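Side-chain contacts in sulfite reductase [ferredoxin] (PDB 1ZJ8), which probably catalyses the six-electron reduction of sulfite to sulfide with electrons from ferredoxin, using a siroheme and a [4Fe-4S] cluster: residues A[210-213]-A[214-217]; A[33-36]-A[37-40]; A[168-172]-A[173-177]. All blocks are in the same frame, centred on the assembly; numbering follows the deposited sequence.

Contact 1 (A[210-213]-A[214-217]); sequences PDFA and DLPR. With SRM (siroheme), chain E.
With CG of L215 anti to its own carbonyl carbon (chi1 -40°), the fork of the leucine turns back toward the backbone of F212, three residues earlier in the same loop; CD1 stands anti to CA (chi2 -179°), leaving CD2 as the methyl that comes closest to F212. CD2 lies 3.6 Å from F212 O and 4.2 Å from F212 CB, and it meets the phenyl ring at the edge, near the ring plane, rather than over a face. A branched aliphatic side chain suits this place, since one methyl can lie against both the carbonyl and the start of the benzyl group. Just before it, the backbone bond from A213 N to P210 O (3.2 Å) closes a tight turn, and the small A213 touches N45 and L47.

The D214 side chain leads away from residues 210-213. Its CG is anti to the backbone N (chi1 -176°), which carries the carboxylate off to salt bridges of OD1 with R294 and K41. At the far end R217 stretches from CG to NE toward the siroheme, where NH2 comes within 3.1 Å of the acetate oxygen O4D; the guanidinium suits a cofactor rich in carboxylates, and R297 O accepts from its NE. The whole segment links helix 196-206 to strand 219-224, with F212, L215 and P216 packed against helix 277-291.

Contact 2 (A[33-36]-A[37-40]); sequences PLNA and NEEL
P33 and E39 meet where the chain doubles back into a short helix, CB and CG of the proline ring crossing the glutamate stem obliquely. P33 CB lies 3.7 Å from E39 CB, and P33 CG reaches 4.0 Å to E39 CG. The glutamate makes this possible by placing CG anti to its backbone N (chi1 -158°) and running on extended, so that its methylenes pass the ring and OE1 stays within 4.2 Å of P33 CG. Proline fits here because its rigid ring offers hydrocarbon without a polar end. Glutamate does well on the exposed side, greasy along its stem and charged at its tip.

N35 and E38 lie side by side and point the same way. The amide nitrogen N35 ND2 approaches E38 CG at 3.6 Å, a packing contact with a methylene, and the amide and carboxylate planes are turned 58° apart. An amide suits position 35 because ND2 can also reach R295 O, in a weak hydrogen bond.

Residues 33-36 lead into helix 36-40, the first helix of the modelled chain. Its first turn is built from backbone bonds: L40 N donates to A36 O at 3.2 Å, from above the carbonyl plane, whereas the bond from E39 N to N35 O is weak.

The E38 chain bends beyond CB, and its end leads away from residues 33-36 toward K41. A carboxylate is apt in this buried position, because OE2 forms a salt bridge with K41 NZ. L40 holds CG between its backbone N and carbonyl carbon (chi1 63°), a rotamer that leaves CG 3.6 Å from A36 O; leucine adds hydrocarbon alongside a carbonyl whose polar need its own N-H already meets.

Contact 3 (A[168-172]-A[173-177]); sequences TTEAC and GDCPR
R177 folds over the peptide joining C172 to G173 in a compact loop that opens with a type II beta turn, T168 to A171, and runs into strand 176-181, an outermost strand of a mixed sheet. One face of the guanidinium lies over C172, whose CA sits 3.7 Å above its plane. At its edge G173 O is gripped side-on by two nitrogens, NE at 3.2 Å and NH2 at 3.3 Å; the NE bond uses a lone pair in the carbonyl plane. Arginine suits the place because NE and NH2 lie on the same edge and can both reach one oxygen, which helps to fix the rotation of the flat group. Glycine suits position 173 because its backbone angles would jam a CB against the preceding carbonyl.

E170 packs on C175 and P176. Its CG and OE2 meet C175 CB, OE2 lying 3.6 Å away, and its carboxylate runs beside the P176 ring, while OE1 accepts from G208 N.

Farther out, R108 donates to A171 O, and D174, at the centre of an inverse gamma turn, forms salt bridges with R297 and K41. C172 SG is covalently joined to Y80 CE2, the Cys-Tyr link of the active site, and the R177 side chain comes to about 5 Å from the siroheme. C175 SG lies 3.2 Å from C172 O.

Along the chain the order is contact 2, contact 3, contact 1, and all three lie on the same side of the chain's centre. Contacts 1 and 3, with centres about 9 Å apart, touch directly: L215 N probably donates to D174 O, and F212 O packs on P176 CD. They lead into neighbouring parallel strands of one mixed sheet, 176-181 and 219-224, and both reach toward the siroheme. Contact 2, on helix 36-40, lies about 13 Å from contact 1 and about 18 Å from contact 3, centre to centre; its E38 carboxylate packs near P216 O of contact 1. K41, just after that helix, is shared by all three contacts, joining the N-terminal region to both cofactor-side loops.

Contact 1 (A[210-213]-A[214-217])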
ATOM      1  N   PRO A 210      -1.176 -19.010 -15.092  1.00 52.74           N
ATOM      2  CA  PRO A 210      -2.567 -18.780 -15.511  1.00 52.71           C
ATOM      3  C   PRO A 210      -3.618 -18.891 -14.407  1.00 52.65           C
ATOM      4  O   PRO A 210      -4.625 -18.184 -14.457  1.00 52.74           O
ATOM      5  CB  PRO A 210      -2.800 -19.853 -16.597  1.00 52.88           C
ATOM      6  CG  PRO A 210      -1.707 -20.885 -16.386  1.00 52.98           C
ATOM      7  CD  PRO A 210      -0.540 -20.113 -15.843  1.00 52.93           C
ATOM      8  N   ASP A 211      -3.396 -19.743 -13.417  1.00 52.57           N
ATOM      9  CA  ASP A 211      -4.498 -20.098 -12.504  1.00 52.76           C
ATOM     10  C   ASP A 211      -5.098 -18.925 -11.743  1.00 52.36           C
ATOM     11  O   ASP A 211      -6.307 -18.889 -11.537  1.00 52.12           O
ATOM     12  CB  ASP A 211      -4.077 -21.205 -11.547  1.00 53.12           C
ATOM     13  CG  ASP A 211      -3.612 -22.426 -12.288  1.00 54.32           C
ATOM     14  OD1 ASP A 211      -2.556 -22.311 -12.970  1.00 55.64           O
ATOM     15  OD2 ASP A 211      -4.318 -23.462 -12.229  1.00 55.31           O
ATOM     16  N   PHE A 212      -4.252 -17.969 -11.352  1.00 52.06           N
ATOM     17  CA  PHE A 212      -4.679 -16.796 -10.584  1.00 51.62           C
ATOM     18  C   PHE A 212      -4.463 -15.493 -11.352  1.00 51.33           C
ATOM     19  O   PHE A 212      -4.469 -14.411 -10.763  1.00 51.46           O
ATOM     20  CB  PHE A 212      -3.945 -16.763  -9.238  1.00 51.71           C
ATOM     21  CG  PHE A 212      -4.163 -17.999  -8.427  1.00 51.73           C
ATOM     22  CD1 PHE A 212      -5.444 -18.339  -8.006  1.00 51.96           C
ATOM     23  CD2 PHE A 212      -3.112 -18.844  -8.124  1.00 51.51           C
ATOM     24  CE1 PHE A 212      -5.667 -19.483  -7.271  1.00 51.79           C
ATOM     25  CE2 PHE A 212      -3.325 -20.008  -7.398  1.00 51.56           C
ATOM     26  CZ  PHE A 212      -4.601 -20.328  -6.970  1.00 51.61           C
ATOM     27  N   ALA A 213      -4.312 -15.591 -12.669  1.00 50.50           N
ATOM     28  CA  ALA A 213      -4.183 -14.407 -13.496  1.00 49.97           C
ATOM     29  C   ALA A 213      -5.520 -13.728 -13.818  1.00 49.40           C
ATOM     30  O   ALA A 213      -5.520 -12.640 -14.374  1.00 49.57           O
ATOM     31  CB  ALA A 213      -3.431 -14.748 -14.779  1.00 50.22           C
ATOM     32  N   ASP A 214      -6.651 -14.353 -13.492  1.00 48.71           N
ATOM     33  CA  ASP A 214      -7.958 -13.748 -13.786  1.00 48.14           C
ATOM     34  C   ASP A 214      -8.897 -13.929 -12.608  1.00 47.61           C
ATOM     35  O   ASP A 214      -9.545 -14.984 -12.446  1.00 47.58           O
ATOM     36  CB  ASP A 214      -8.552 -14.342 -15.076  1.00 48.54           C
ATOM     37  CG  ASP A 214      -9.877 -13.689 -15.499  1.00 48.92           C
ATOM     38  OD1 ASP A 214     -10.352 -12.743 -14.827  1.00 50.05           O
ATOM     39  OD2 ASP A 214     -10.443 -14.139 -16.519  1.00 48.61           O
ATOM     40  N   LEU A 215      -8.950 -12.880 -11.786  1.00 46.69           N
ATOM     41  CA  LEU A 215      -9.787 -12.852 -10.589  1.00 45.91           C
ATOM     42  C   LEU A 215     -10.862 -11.759 -10.741  1.00 45.11           C
ATOM     43  O   LEU A 215     -10.758 -10.879 -11.616  1.00 44.69           O
ATOM     44  CB  LEU A 215      -8.931 -12.610  -9.329  1.00 45.84           C
ATOM     45  CG  LEU A 215      -7.577 -13.316  -9.214  1.00 45.66           C
ATOM     46  CD1 LEU A 215      -6.929 -12.954  -7.898  1.00 46.05           C
ATOM     47  CD2 LEU A 215      -7.711 -14.805  -9.316  1.00 46.24           C
ATOM     48  N   PRO A 216     -11.920 -11.835  -9.915  1.00 44.34           N
ATOM     49  CA  PRO A 216     -12.967 -10.824  -9.884  1.00 44.03           C
ATOM     50  C   PRO A 216     -12.438  -9.394  -9.783  1.00 43.65           C
ATOM     51  O   PRO A 216     -13.062  -8.468 -10.321  1.00 43.80           O
ATOM     52  CB  PRO A 216     -13.739 -11.172  -8.608  1.00 44.37           C
ATOM     53  CG  PRO A 216     -13.533 -12.637  -8.410  1.00 44.34           C
ATOM     54  CD  PRO A 216     -12.193 -12.950  -8.981  1.00 44.47           C
ATOM     55  N   ARG A 217     -11.328  -9.222  -9.061  1.00 42.77           N
ATOM     56  CA  ARG A 217     -10.637  -7.943  -8.985  1.00 41.98           C
ATOM     57  C   ARG A 217      -9.222  -8.105  -8.442  1.00 41.08           C
ATOM     58  O   ARG A 217      -8.689  -9.227  -8.377  1.00 40.82           O
ATOM     59  CB  ARG A 217     -11.434  -6.993  -8.095  1.00 42.37           C
ATOM     60  CG  ARG A 217     -12.135  -5.891  -8.847  1.00 42.69           C
ATOM     61  CD  ARG A 217     -12.405  -4.711  -7.909  1.00 43.56           C
ATOM     62  NE  ARG A 217     -12.668  -3.474  -8.630  1.00 44.11           N
ATOM     63  CZ  ARG A 217     -11.754  -2.815  -9.327  1.00 44.26           C
ATOM     64  NH1 ARG A 217     -10.493  -3.252  -9.420  1.00 43.68           N
ATOM     65  NH2 ARG A 217     -12.118  -1.705  -9.943  1.00 45.79           N
TER
HETATM   66 FE   SRM E 557      -4.087   2.084  -5.127  1.00 36.68          FE
HETATM   67  CHA SRM E 557      -5.885   2.736  -7.957  1.00 39.33           C
HETATM   68  CHB SRM E 557      -1.914   4.489  -5.972  1.00 37.03           C
HETATM   69  CHC SRM E 557      -2.352   1.427  -2.453  1.00 31.66           C
HETATM   70  CHD SRM E 557      -7.018   1.511  -3.391  1.00 36.19           C
HETATM   71  NA  SRM E 557      -3.824   3.220  -6.752  1.00 38.55           N
HETATM   72  C1A SRM E 557      -4.582   3.268  -7.869  1.00 39.78           C
HETATM   73  C2A SRM E 557      -3.913   3.946  -9.025  1.00 40.69           C
HETATM   74  CMA SRM E 557      -3.306   2.917  -9.928  1.00 40.05           C
HETATM   75  CDA SRM E 557      -4.815   4.923  -9.727  1.00 42.56           C
HETATM   76  CEA SRM E 557      -5.426   4.555 -11.041  1.00 44.84           C
HETATM   77  O3A SRM E 557      -6.198   3.592 -11.087  1.00 47.29           O
HETATM   78  O4A SRM E 557      -5.163   5.195 -12.070  1.00 46.66           O
HETATM   79  C3A SRM E 557      -2.862   4.723  -8.306  1.00 40.44           C
HETATM   80  CAA SRM E 557      -1.549   4.790  -9.011  1.00 40.25           C
HETATM   81  CBA SRM E 557      -1.668   6.035  -9.849  1.00 41.43           C
HETATM   82  CCA SRM E 557      -0.338   6.693 -10.018  1.00 42.67           C
HETATM   83  O1A SRM E 557       0.440   6.743  -9.041  1.00 41.33           O
HETATM   84  O2A SRM E 557      -0.039   7.154 -11.147  1.00 43.03           O
HETATM   85  C4A SRM E 557      -2.843   4.109  -6.948  1.00 39.08           C
HETATM   86  NB  SRM E 557      -2.359   2.733  -4.450  1.00 35.16           N
HETATM   87  C1B SRM E 557      -1.538   3.685  -4.899  1.00 34.63           C
HETATM   88  C2B SRM E 557      -0.222   3.784  -4.181  1.00 33.18           C
HETATM   89  CMB SRM E 557       0.955   4.055  -5.074  1.00 32.44           C
HETATM   90  CDB SRM E 557      -0.334   4.906  -3.203  1.00 33.03           C
HETATM   91  CEB SRM E 557       0.850   5.227  -2.363  1.00 33.40           C
HETATM   92  O3B SRM E 557       1.492   6.293  -2.487  1.00 33.18           O
HETATM   93  O4B SRM E 557       1.183   4.383  -1.532  1.00 34.85           O
HETATM   94  C3B SRM E 557      -0.223   2.441  -3.483  1.00 32.49           C
HETATM   95  CAB SRM E 557       0.370   1.373  -4.366  1.00 32.29           C
HETATM   96  CBB SRM E 557       0.925   0.232  -3.569  1.00 31.87           C
HETATM   97  CCB SRM E 557       1.293  -0.905  -4.478  1.00 31.13           C
HETATM   98  O1B SRM E 557       2.465  -1.119  -4.776  1.00 31.81           O
HETATM   99  O2B SRM E 557       0.438  -1.667  -4.920  1.00 33.57           O
HETATM  100  C4B SRM E 557      -1.701   2.163  -3.444  1.00 33.82           C
HETATM  101  NC  SRM E 557      -4.581   1.700  -3.299  1.00 33.63           N
HETATM  102  C1C SRM E 557      -3.726   1.269  -2.348  1.00 31.18           C
HETATM  103  C2C SRM E 557      -4.334   1.017  -1.126  1.00 32.91           C
HETATM  104  CDC SRM E 557      -3.720   0.786   0.214  1.00 33.13           C
HETATM  105  CEC SRM E 557      -3.299  -0.565   0.646  1.00 32.44           C
HETATM  106  O3C SRM E 557      -3.283  -1.509  -0.176  1.00 31.81           O
HETATM  107  O4C SRM E 557      -2.994  -0.675   1.842  1.00 32.69           O
HETATM  108  C3C SRM E 557      -5.661   1.103  -1.422  1.00 33.32           C
HETATM  109  CAC SRM E 557      -6.661   0.869  -0.338  1.00 33.48           C
HETATM  110  CBC SRM E 557      -6.863  -0.521   0.229  1.00 32.83           C
HETATM  111  CCC SRM E 557      -7.746  -1.312  -0.720  1.00 32.31           C
HETATM  112  O1C SRM E 557      -7.306  -1.690  -1.839  1.00 28.39           O
HETATM  113  O2C SRM E 557      -8.924  -1.541  -0.340  1.00 31.62           O
HETATM  114  C4C SRM E 557      -5.790   1.446  -2.743  1.00 34.77           C
HETATM  115  ND  SRM E 557      -6.015   1.786  -5.666  1.00 37.36           N
HETATM  116  C1D SRM E 557      -7.019   1.760  -4.775  1.00 37.00           C
HETATM  117  C2D SRM E 557      -8.225   2.053  -5.440  1.00 38.32           C
HETATM  118  CAD SRM E 557      -9.569   1.525  -4.970  1.00 37.48           C
HETATM  119  CBD SRM E 557     -10.064   0.227  -5.528  1.00 39.18           C
HETATM  120  CCD SRM E 557     -11.312  -0.453  -5.044  1.00 40.36           C
HETATM  121  O1D SRM E 557     -11.169  -1.560  -4.478  1.00 41.96           O
HETATM  122  O2D SRM E 557     -12.447   0.072  -5.198  1.00 37.19           O
HETATM  123  C3D SRM E 557      -7.901   2.257  -6.770  1.00 37.58           C
HETATM  124  CDD SRM E 557      -8.864   2.154  -7.922  1.00 38.97           C
HETATM  125  CED SRM E 557      -9.342   0.832  -8.481  1.00 39.54           C
HETATM  126  O3D SRM E 557      -8.791  -0.228  -8.181  1.00 39.68           O
HETATM  127  O4D SRM E 557     -10.306   0.775  -9.258  1.00 38.84           O
HETATM  128  C4D SRM E 557      -6.532   2.086  -6.896  1.00 38.45           C

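Contact 2 (A[33-36]-A[37-40])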
ATOM      1  N   PRO A  33     -19.362 -12.641 -19.479  1.00 67.53           N
ATOM      2  CA  PRO A  33     -18.934 -11.265 -19.195  1.00 67.18           C
ATOM      3  C   PRO A  33     -20.098 -10.319 -18.943  1.00 66.77           C
ATOM      4  O   PRO A  33     -20.982 -10.217 -19.781  1.00 66.88           O
ATOM      5  CB  PRO A  33     -18.189 -10.840 -20.478  1.00 67.26           C
ATOM      6  CG  PRO A  33     -18.603 -11.808 -21.528  1.00 67.48           C
ATOM      7  CD  PRO A  33     -18.915 -13.089 -20.813  1.00 67.66           C
ATOM      8  N   LEU A  34     -20.097  -9.645 -17.796  1.00 66.30           N
ATOM      9  CA  LEU A  34     -21.120  -8.658 -17.468  1.00 66.06           C
ATOM     10  C   LEU A  34     -20.542  -7.231 -17.440  1.00 65.82           C
ATOM     11  O   LEU A  34     -21.203  -6.294 -16.979  1.00 65.84           O
ATOM     12  CB  LEU A  34     -21.754  -8.989 -16.109  1.00 66.12           C
ATOM     13  CG  LEU A  34     -22.295 -10.407 -15.871  1.00 66.36           C
ATOM     14  CD1 LEU A  34     -23.123 -10.483 -14.577  1.00 65.86           C
ATOM     15  CD2 LEU A  34     -23.122 -10.892 -17.052  1.00 66.19           C
ATOM     16  N   ASN A  35     -19.310  -7.080 -17.929  1.00 65.53           N
ATOM     17  CA  ASN A  35     -18.587  -5.797 -17.950  1.00 65.26           C
ATOM     18  C   ASN A  35     -17.697  -5.779 -19.184  1.00 65.11           C
ATOM     19  O   ASN A  35     -17.464  -6.826 -19.798  1.00 64.81           O
ATOM     20  CB  ASN A  35     -17.694  -5.644 -16.705  1.00 65.11           C
ATOM     21  CG  ASN A  35     -18.450  -5.842 -15.413  1.00 64.69           C
ATOM     22  OD1 ASN A  35     -19.360  -5.084 -15.114  1.00 64.50           O
ATOM     23  ND2 ASN A  35     -18.086  -6.872 -14.644  1.00 63.61           N
ATOM     24  N   ALA A  36     -17.186  -4.597 -19.532  1.00 65.11           N
ATOM     25  CA  ALA A  36     -16.138  -4.482 -20.554  1.00 65.19           C
ATOM     26  C   ALA A  36     -14.815  -5.051 -20.014  1.00 65.29           C
ATOM     27  O   ALA A  36     -13.942  -5.496 -20.780  1.00 65.03           O
ATOM     28  CB  ALA A  36     -15.961  -3.031 -20.971  1.00 65.10           C
ATOM     29  N   ASN A  37     -14.686  -5.016 -18.686  1.00 65.44           N
ATOM     30  CA  ASN A  37     -13.516  -5.513 -17.982  1.00 65.52           C
ATOM     31  C   ASN A  37     -13.492  -7.027 -17.970  1.00 65.62           C
ATOM     32  O   ASN A  37     -12.477  -7.633 -18.319  1.00 65.52           O
ATOM     33  CB  ASN A  37     -13.501  -4.974 -16.550  1.00 65.63           C
ATOM     34  CG  ASN A  37     -13.241  -3.475 -16.496  1.00 65.65           C
ATOM     35  OD1 ASN A  37     -14.158  -2.674 -16.298  1.00 65.16           O
ATOM     36  ND2 ASN A  37     -11.982  -3.091 -16.674  1.00 65.81           N
ATOM     37  N   GLU A  38     -14.615  -7.633 -17.580  1.00 65.80           N
ATOM     38  CA  GLU A  38     -14.773  -9.085 -17.647  1.00 65.94           C
ATOM     39  C   GLU A  38     -14.722  -9.633 -19.083  1.00 66.17           C
ATOM     40  O   GLU A  38     -14.430 -10.817 -19.282  1.00 66.41           O
ATOM     41  CB  GLU A  38     -16.085  -9.529 -16.970  1.00 65.86           C
ATOM     42  CG  GLU A  38     -16.007  -9.652 -15.453  1.00 66.01           C
ATOM     43  CD  GLU A  38     -14.807 -10.472 -14.997  1.00 66.13           C
ATOM     44  OE1 GLU A  38     -14.424 -11.430 -15.723  1.00 66.07           O
ATOM     45  OE2 GLU A  38     -14.245 -10.147 -13.920  1.00 65.04           O
ATOM     46  N   GLU A  39     -14.982  -8.784 -20.076  1.00 66.28           N
ATOM     47  CA  GLU A  39     -15.005  -9.238 -21.467  1.00 66.36           C
ATOM     48  C   GLU A  39     -13.640  -9.240 -22.158  1.00 66.14           C
ATOM     49  O   GLU A  39     -13.373 -10.103 -23.000  1.00 66.09           O
ATOM     50  CB  GLU A  39     -15.993  -8.416 -22.281  1.00 66.59           C
ATOM     51  CG  GLU A  39     -16.461  -9.121 -23.534  1.00 66.80           C
ATOM     52  CD  GLU A  39     -17.491  -8.303 -24.247  1.00 67.49           C
ATOM     53  OE1 GLU A  39     -18.649  -8.249 -23.748  1.00 68.10           O
ATOM     54  OE2 GLU A  39     -17.119  -7.695 -25.285  1.00 69.47           O
ATOM     55  N   LEU A  40     -12.789  -8.274 -21.825  1.00 66.08           N
ATOM     56  CA  LEU A  40     -11.441  -8.232 -22.409  1.00 65.98           C
ATOM     57  C   LEU A  40     -10.558  -9.355 -21.861  1.00 65.72           C
ATOM     58  O   LEU A  40      -9.642  -9.823 -22.536  1.00 65.49           O
ATOM     59  CB  LEU A  40     -10.786  -6.852 -22.225  1.00 66.11           C
ATOM     60  CG  LEU A  40     -10.477  -6.281 -20.842  1.00 66.17           C
ATOM     61  CD1 LEU A  40      -9.311  -6.991 -20.160  1.00 66.12           C
ATOM     62  CD2 LEU A  40     -10.184  -4.795 -21.011  1.00 66.28           C
TER

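Contact 3 (A[168-172]-A[173-177])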
ATOM      1  N   THR A 168       7.718  -7.051 -12.746  1.00 43.59           N
ATOM      2  CA  THR A 168       6.553  -6.190 -12.598  1.00 43.49           C
ATOM      3  C   THR A 168       5.289  -7.018 -12.730  1.00 43.50           C
ATOM      4  O   THR A 168       4.197  -6.472 -12.878  1.00 43.36           O
ATOM      5  CB  THR A 168       6.543  -5.011 -13.650  1.00 43.69           C
ATOM      6  OG1 THR A 168       6.436  -5.502 -15.001  1.00 42.98           O
ATOM      7  CG2 THR A 168       7.807  -4.165 -13.536  1.00 44.16           C
ATOM      8  N   THR A 169       5.430  -8.337 -12.657  1.00 43.63           N
ATOM      9  CA  THR A 169       4.315  -9.234 -12.932  1.00 43.82           C
ATOM     10  C   THR A 169       3.155  -9.087 -11.938  1.00 43.84           C
ATOM     11  O   THR A 169       3.342  -9.181 -10.724  1.00 43.55           O
ATOM     12  CB  THR A 169       4.764 -10.707 -12.914  1.00 44.04           C
ATOM     13  OG1 THR A 169       5.918 -10.884 -13.756  1.00 44.27           O
ATOM     14  CG2 THR A 169       3.612 -11.637 -13.361  1.00 44.07           C
ATOM     15  N   GLU A 170       1.955  -8.878 -12.473  1.00 44.07           N
ATOM     16  CA  GLU A 170       0.736  -8.824 -11.669  1.00 44.40           C
ATOM     17  C   GLU A 170       0.882  -7.781 -10.558  1.00 44.46           C
ATOM     18  O   GLU A 170       0.314  -7.932  -9.469  1.00 44.38           O
ATOM     19  CB  GLU A 170       0.358 -10.226 -11.117  1.00 44.57           C
ATOM     20  CG  GLU A 170      -0.237 -11.206 -12.173  1.00 44.75           C
ATOM     21  CD  GLU A 170      -0.275 -12.689 -11.737  1.00 44.81           C
ATOM     22  OE1 GLU A 170       0.791 -13.268 -11.438  1.00 46.53           O
ATOM     23  OE2 GLU A 170      -1.364 -13.299 -11.734  1.00 44.27           O
ATOM     24  N   ALA A 171       1.640  -6.720 -10.855  1.00 44.63           N
ATOM     25  CA  ALA A 171       1.826  -5.600  -9.925  1.00 44.93           C
ATOM     26  C   ALA A 171       0.576  -4.732  -9.950  1.00 45.33           C
ATOM     27  O   ALA A 171       0.189  -4.157  -8.929  1.00 45.42           O
ATOM     28  CB  ALA A 171       3.053  -4.770 -10.301  1.00 44.78           C
ATOM     29  N   CYS A 172      -0.034  -4.628 -11.134  1.00 46.07           N
ATOM     30  CA  CYS A 172      -1.376  -4.041 -11.312  1.00 45.91           C
ATOM     31  C   CYS A 172      -2.306  -5.170 -11.822  1.00 45.50           C
ATOM     32  O   CYS A 172      -1.850  -6.278 -12.099  1.00 44.75           O
ATOM     33  CB  CYS A 172      -1.324  -2.856 -12.325  1.00 46.30           C
ATOM     34  SG  CYS A 172      -1.251  -1.061 -11.737  1.00 48.67           S
ATOM     35  N   GLY A 173      -3.601  -4.891 -11.929  1.00 45.52           N
ATOM     36  CA  GLY A 173      -4.532  -5.814 -12.608  1.00 45.45           C
ATOM     37  C   GLY A 173      -5.477  -6.621 -11.731  1.00 45.31           C
ATOM     38  O   GLY A 173      -5.455  -6.525 -10.508  1.00 45.34           O
ATOM     39  N   ASP A 174      -6.314  -7.430 -12.379  1.00 45.31           N
ATOM     40  CA  ASP A 174      -7.291  -8.298 -11.696  1.00 45.09           C
ATOM     41  C   ASP A 174      -6.658  -9.649 -11.295  1.00 44.91           C
ATOM     42  O   ASP A 174      -6.953 -10.702 -11.890  1.00 44.75           O
ATOM     43  CB  ASP A 174      -8.512  -8.512 -12.607  1.00 45.37           C
ATOM     44  CG  ASP A 174      -9.366  -7.243 -12.781  1.00 46.02           C
ATOM     45  OD1 ASP A 174      -8.929  -6.140 -12.353  1.00 45.94           O
ATOM     46  OD2 ASP A 174     -10.489  -7.362 -13.342  1.00 45.56           O
ATOM     47  N   CYS A 175      -5.797  -9.581 -10.268  1.00 44.43           N
ATOM     48  CA  CYS A 175      -4.832 -10.639  -9.926  1.00 43.58           C
ATOM     49  C   CYS A 175      -4.073 -10.266  -8.640  1.00 42.78           C
ATOM     50  O   CYS A 175      -4.204  -9.146  -8.156  1.00 43.10           O
ATOM     51  CB  CYS A 175      -3.856 -10.771 -11.083  1.00 43.87           C
ATOM     52  SG  CYS A 175      -3.282  -9.158 -11.634  1.00 45.43           S
ATOM     53  N   PRO A 176      -3.296 -11.199  -8.065  1.00 42.01           N
ATOM     54  CA  PRO A 176      -2.595 -10.904  -6.791  1.00 41.13           C
ATOM     55  C   PRO A 176      -1.493  -9.849  -6.875  1.00 40.18           C
ATOM     56  O   PRO A 176      -0.563  -9.949  -7.697  1.00 39.80           O
ATOM     57  CB  PRO A 176      -2.004 -12.264  -6.370  1.00 41.04           C
ATOM     58  CG  PRO A 176      -2.753 -13.288  -7.174  1.00 42.09           C
ATOM     59  CD  PRO A 176      -3.069 -12.593  -8.484  1.00 42.55           C
ATOM     60  N   ARG A 177      -1.610  -8.849  -6.007  1.00 39.04           N
ATOM     61  CA  ARG A 177      -0.646  -7.763  -5.939  1.00 38.32           C
ATOM     62  C   ARG A 177       0.498  -8.226  -5.059  1.00 37.24           C
ATOM     63  O   ARG A 177       0.474  -9.353  -4.575  1.00 37.01           O
ATOM     64  CB  ARG A 177      -1.312  -6.505  -5.359  1.00 39.02           C
ATOM     65  CG  ARG A 177      -2.592  -6.069  -6.088  1.00 40.05           C
ATOM     66  CD  ARG A 177      -2.305  -5.905  -7.580  1.00 42.31           C
ATOM     67  NE  ARG A 177      -3.405  -5.331  -8.349  1.00 42.04           N
ATOM     68  CZ  ARG A 177      -3.724  -4.040  -8.376  1.00 43.74           C
ATOM     69  NH1 ARG A 177      -3.065  -3.134  -7.639  1.00 44.65           N
ATOM     70  NH2 ARG A 177      -4.745  -3.655  -9.133  1.00 44.49           N
TER